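Local coordinates for protein cytochrome P450 monooxygenase (Rhodococcus sp. ECU0066, PDB 6KBH) that probably acts as a self-sufficient monooxygenase, carrying a heme P450 centre, an FMN-binding reductase part and a [2Fe-2S] cluster in one chain, at residues 522-527 with 534-539. Sequence-based numbering, arbitrary orientation.
Sequences YSLCGD and FQVAVL. With FMN (flavin mononucleotide), chain B.
Val-536 CG1 sits between Leu-524 and Tyr-522, 3.8 Å from Leu-524 CD2 and 4.0 Å from Tyr-522 CB. The same CD2 branch of Leu-524 reaches CB of Phe-534 and meets its ring obliquely. Further along, Val-538 CG2 lies over one face of the Tyr-522 ring, a CH-pi contact 4.1 Å from the centroid. With CG1 between the backbone N and the carbonyl carbon (chi1 59°), Val-538 turns CG2 onto this ring. FMN O4' approaches the ring edge, where Tyr-522 OH makes a weak hydrogen bond to it at 3.3 Å. Replacing Tyr-522 by an alanine would probably leave Val-538 CG2 without its aromatic surface and FMN O4' without this hydroxyl partner. Ser-523 N donates to flavin N5. At the polar end, Cys-525 N donates to Gln-535 O at 3.0 Å (148°), the single backbone hydrogen bond across, and Leu-524 CA adds a CA-H...O contact. Gln-535 CB and OE1 lie against Gly-526 CA. Strands 518-523 and 533-536 are outermost in a six-stranded antiparallel sheet. The first strand's end and following loop meet the second here, consistent with a closed ferredoxin-reductase-type flavin-binding barrel. Strands 510-515 and 489-496 flank them; helix 588-601 touches Ser-523, Cys-525 and Ala-537.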
loop_
_atom_site.group_PDB
_atom_site.type_symbol
_atom_site.label_atom_id
_atom_site.label_comp_id
_atom_site.label_asym_id
_atom_site.label_seq_id
_atom_site.Cartn_x
_atom_site.Cartn_y
_atom_site.Cartn_z
ATOM N N TYR A 522 22.652 -4.175 1.461
ATOM C CA TYR A 522 24.089 -4.369 1.322
ATOM C C TYR A 522 24.718 -3.076 0.821
ATOM O O TYR A 522 24.255 -2.515 -0.176
ATOM C CB TYR A 522 24.389 -5.535 0.370
ATOM C CG TYR A 522 23.742 -6.842 0.797
ATOM C CD1 TYR A 522 24.040 -7.402 2.022
ATOM C CD2 TYR A 522 22.826 -7.506 -0.014
ATOM C CE1 TYR A 522 23.469 -8.576 2.444
ATOM C CE2 TYR A 522 22.238 -8.705 0.408
ATOM C CZ TYR A 522 22.572 -9.227 1.647
ATOM O OH TYR A 522 22.041 -10.397 2.138
ATOM N N SER A 523 25.763 -2.610 1.510
ATOM C CA SER A 523 26.467 -1.393 1.113
ATOM C C SER A 523 26.951 -1.480 -0.334
ATOM O O SER A 523 27.029 -2.557 -0.938
ATOM C CB SER A 523 27.656 -1.137 2.040
ATOM O OG SER A 523 27.234 -0.939 3.377
ATOM N N LEU A 524 27.271 -0.317 -0.895
ATOM C CA LEU A 524 27.720 -0.208 -2.280
ATOM C C LEU A 524 29.205 0.110 -2.321
ATOM O O LEU A 524 29.630 1.197 -1.910
ATOM C CB LEU A 524 26.916 0.844 -3.030
ATOM C CG LEU A 524 25.480 0.364 -3.107
ATOM C CD1 LEU A 524 24.550 1.536 -2.955
ATOM C CD2 LEU A 524 25.306 -0.350 -4.418
ATOM N N CYS A 525 29.975 -0.838 -2.846
ATOM C CA CYS A 525 31.426 -0.762 -2.914
ATOM C C CYS A 525 31.925 -0.548 -4.331
ATOM O O CYS A 525 33.124 -0.696 -4.584
ATOM C CB CYS A 525 32.028 -2.033 -2.331
ATOM S SG CYS A 525 31.120 -3.490 -2.853
ATOM N N GLY A 526 31.031 -0.221 -5.259
ATOM C CA GLY A 526 31.408 0.027 -6.632
ATOM C C GLY A 526 31.929 1.436 -6.816
ATOM O O GLY A 526 32.267 2.138 -5.860
ATOM N N ASP A 527 31.987 1.854 -8.076
ATOM C CA ASP A 527 32.479 3.182 -8.411
ATOM C C ASP A 527 31.306 4.146 -8.517
ATOM O O ASP A 527 30.378 3.888 -9.295
ATOM C CB ASP A 527 33.255 3.153 -9.716
ATOM C CG ASP A 527 33.647 4.541 -10.193
ATOM O OD1 ASP A 527 34.346 5.257 -9.445
ATOM O OD2 ASP A 527 33.261 4.915 -11.322
ATOM N N PHE A 534 25.427 -0.541 -9.933
ATOM C CA PHE A 534 25.706 -0.691 -8.517
ATOM C C PHE A 534 26.504 -1.973 -8.311
ATOM O O PHE A 534 26.327 -2.953 -9.042
ATOM C CB PHE A 534 24.412 -0.752 -7.716
ATOM C CG PHE A 534 23.689 0.555 -7.641
ATOM C CD1 PHE A 534 24.372 1.753 -7.736
ATOM C CD2 PHE A 534 22.316 0.583 -7.481
ATOM C CE1 PHE A 534 23.697 2.955 -7.668
ATOM C CE2 PHE A 534 21.638 1.770 -7.407
ATOM C CZ PHE A 534 22.325 2.961 -7.503
ATOM N N GLN A 535 27.385 -1.966 -7.312
ATOM C CA GLN A 535 28.154 -3.148 -6.943
ATOM C C GLN A 535 28.006 -3.404 -5.454
ATOM O O GLN A 535 28.194 -2.493 -4.640
ATOM C CB GLN A 535 29.636 -3.000 -7.308
ATOM C CG GLN A 535 30.029 -3.707 -8.594
ATOM C CD GLN A 535 31.497 -3.532 -8.930
ATOM O OE1 GLN A 535 32.166 -2.649 -8.396
ATOM N NE2 GLN A 535 32.004 -4.371 -9.825
ATOM N N VAL A 536 27.669 -4.641 -5.105
ATOM C CA VAL A 536 27.569 -5.076 -3.720
ATOM C C VAL A 536 28.384 -6.350 -3.560
ATOM O O VAL A 536 28.582 -7.107 -4.515
ATOM C CB VAL A 536 26.106 -5.306 -3.284
ATOM C CG1 VAL A 536 25.360 -3.988 -3.224
ATOM C CG2 VAL A 536 25.417 -6.267 -4.237
ATOM N N ALA A 537 28.860 -6.586 -2.339
ATOM C CA ALA A 537 29.721 -7.730 -2.045
ATOM C C ALA A 537 29.114 -8.538 -0.900
ATOM O O ALA A 537 29.481 -8.341 0.255
ATOM C CB ALA A 537 31.139 -7.272 -1.720
ATOM N N VAL A 538 28.225 -9.475 -1.218
ATOM C CA VAL A 538 27.483 -10.192 -0.186
ATOM C C VAL A 538 28.328 -11.324 0.389
ATOM O O VAL A 538 29.021 -12.043 -0.340
ATOM C CB VAL A 538 26.153 -10.720 -0.752
ATOM C CG1 VAL A 538 26.415 -11.645 -1.920
ATOM C CG2 VAL A 538 25.349 -11.424 0.334
ATOM N N LEU A 539 28.272 -11.482 1.711
ATOM C CA LEU A 539 28.932 -12.575 2.413
ATOM C C LEU A 539 27.933 -13.689 2.706
ATOM O O LEU A 539 26.782 -13.427 3.068
ATOM C CB LEU A 539 29.564 -12.080 3.720
ATOM C CG LEU A 539 29.762 -13.079 4.870
ATOM C CD1 LEU A 539 30.796 -14.139 4.516
ATOM C CD2 LEU A 539 30.145 -12.373 6.164
HETATM N N1 FMN B . 22.624 -4.660 6.886
HETATM C C2 FMN B . 22.126 -3.439 7.128
HETATM O O2 FMN B . 21.163 -3.320 7.954
HETATM N N3 FMN B . 22.601 -2.338 6.531
HETATM C C4 FMN B . 23.620 -2.459 5.656
HETATM O O4 FMN B . 24.122 -1.362 5.039
HETATM C C4A FMN B . 24.160 -3.716 5.387
HETATM N N5 FMN B . 25.174 -3.821 4.512
HETATM C C5A FMN B . 25.679 -5.034 4.259
HETATM C C6 FMN B . 26.724 -5.109 3.355
HETATM C C7 FMN B . 27.284 -6.330 3.059
HETATM C C7M FMN B . 28.437 -6.269 2.028
HETATM C C8 FMN B . 26.813 -7.501 3.666
HETATM C C8M FMN B . 27.395 -8.868 3.366
HETATM C C9 FMN B . 25.774 -7.420 4.586
HETATM C C9A FMN B . 25.187 -6.186 4.882
HETATM N N10 FMN B . 24.171 -6.075 5.766
HETATM C C10 FMN B . 23.648 -4.843 6.020
HETATM C "C1'" FMN B . 23.576 -7.270 6.442
HETATM C "C2'" FMN B . 22.506 -7.926 5.606
HETATM O "O2'" FMN B . 21.376 -7.169 5.460
HETATM C "C3'" FMN B . 22.114 -9.264 6.179
HETATM O "O3'" FMN B . 21.689 -9.207 7.515
HETATM C "C4'" FMN B . 23.258 -10.290 6.026
HETATM O "O4'" FMN B . 23.926 -10.385 4.825
HETATM C "C5'" FMN B . 22.745 -11.748 6.224
HETATM O "O5'" FMN B . 21.471 -12.093 5.624
HETATM P P FMN B . 20.749 -13.399 6.111
HETATM O O1P FMN B . 19.269 -13.296 5.847
HETATM O O2P FMN B . 21.264 -14.600 5.382
HETATM O O3P FMN B . 21.018 -13.546 7.576
#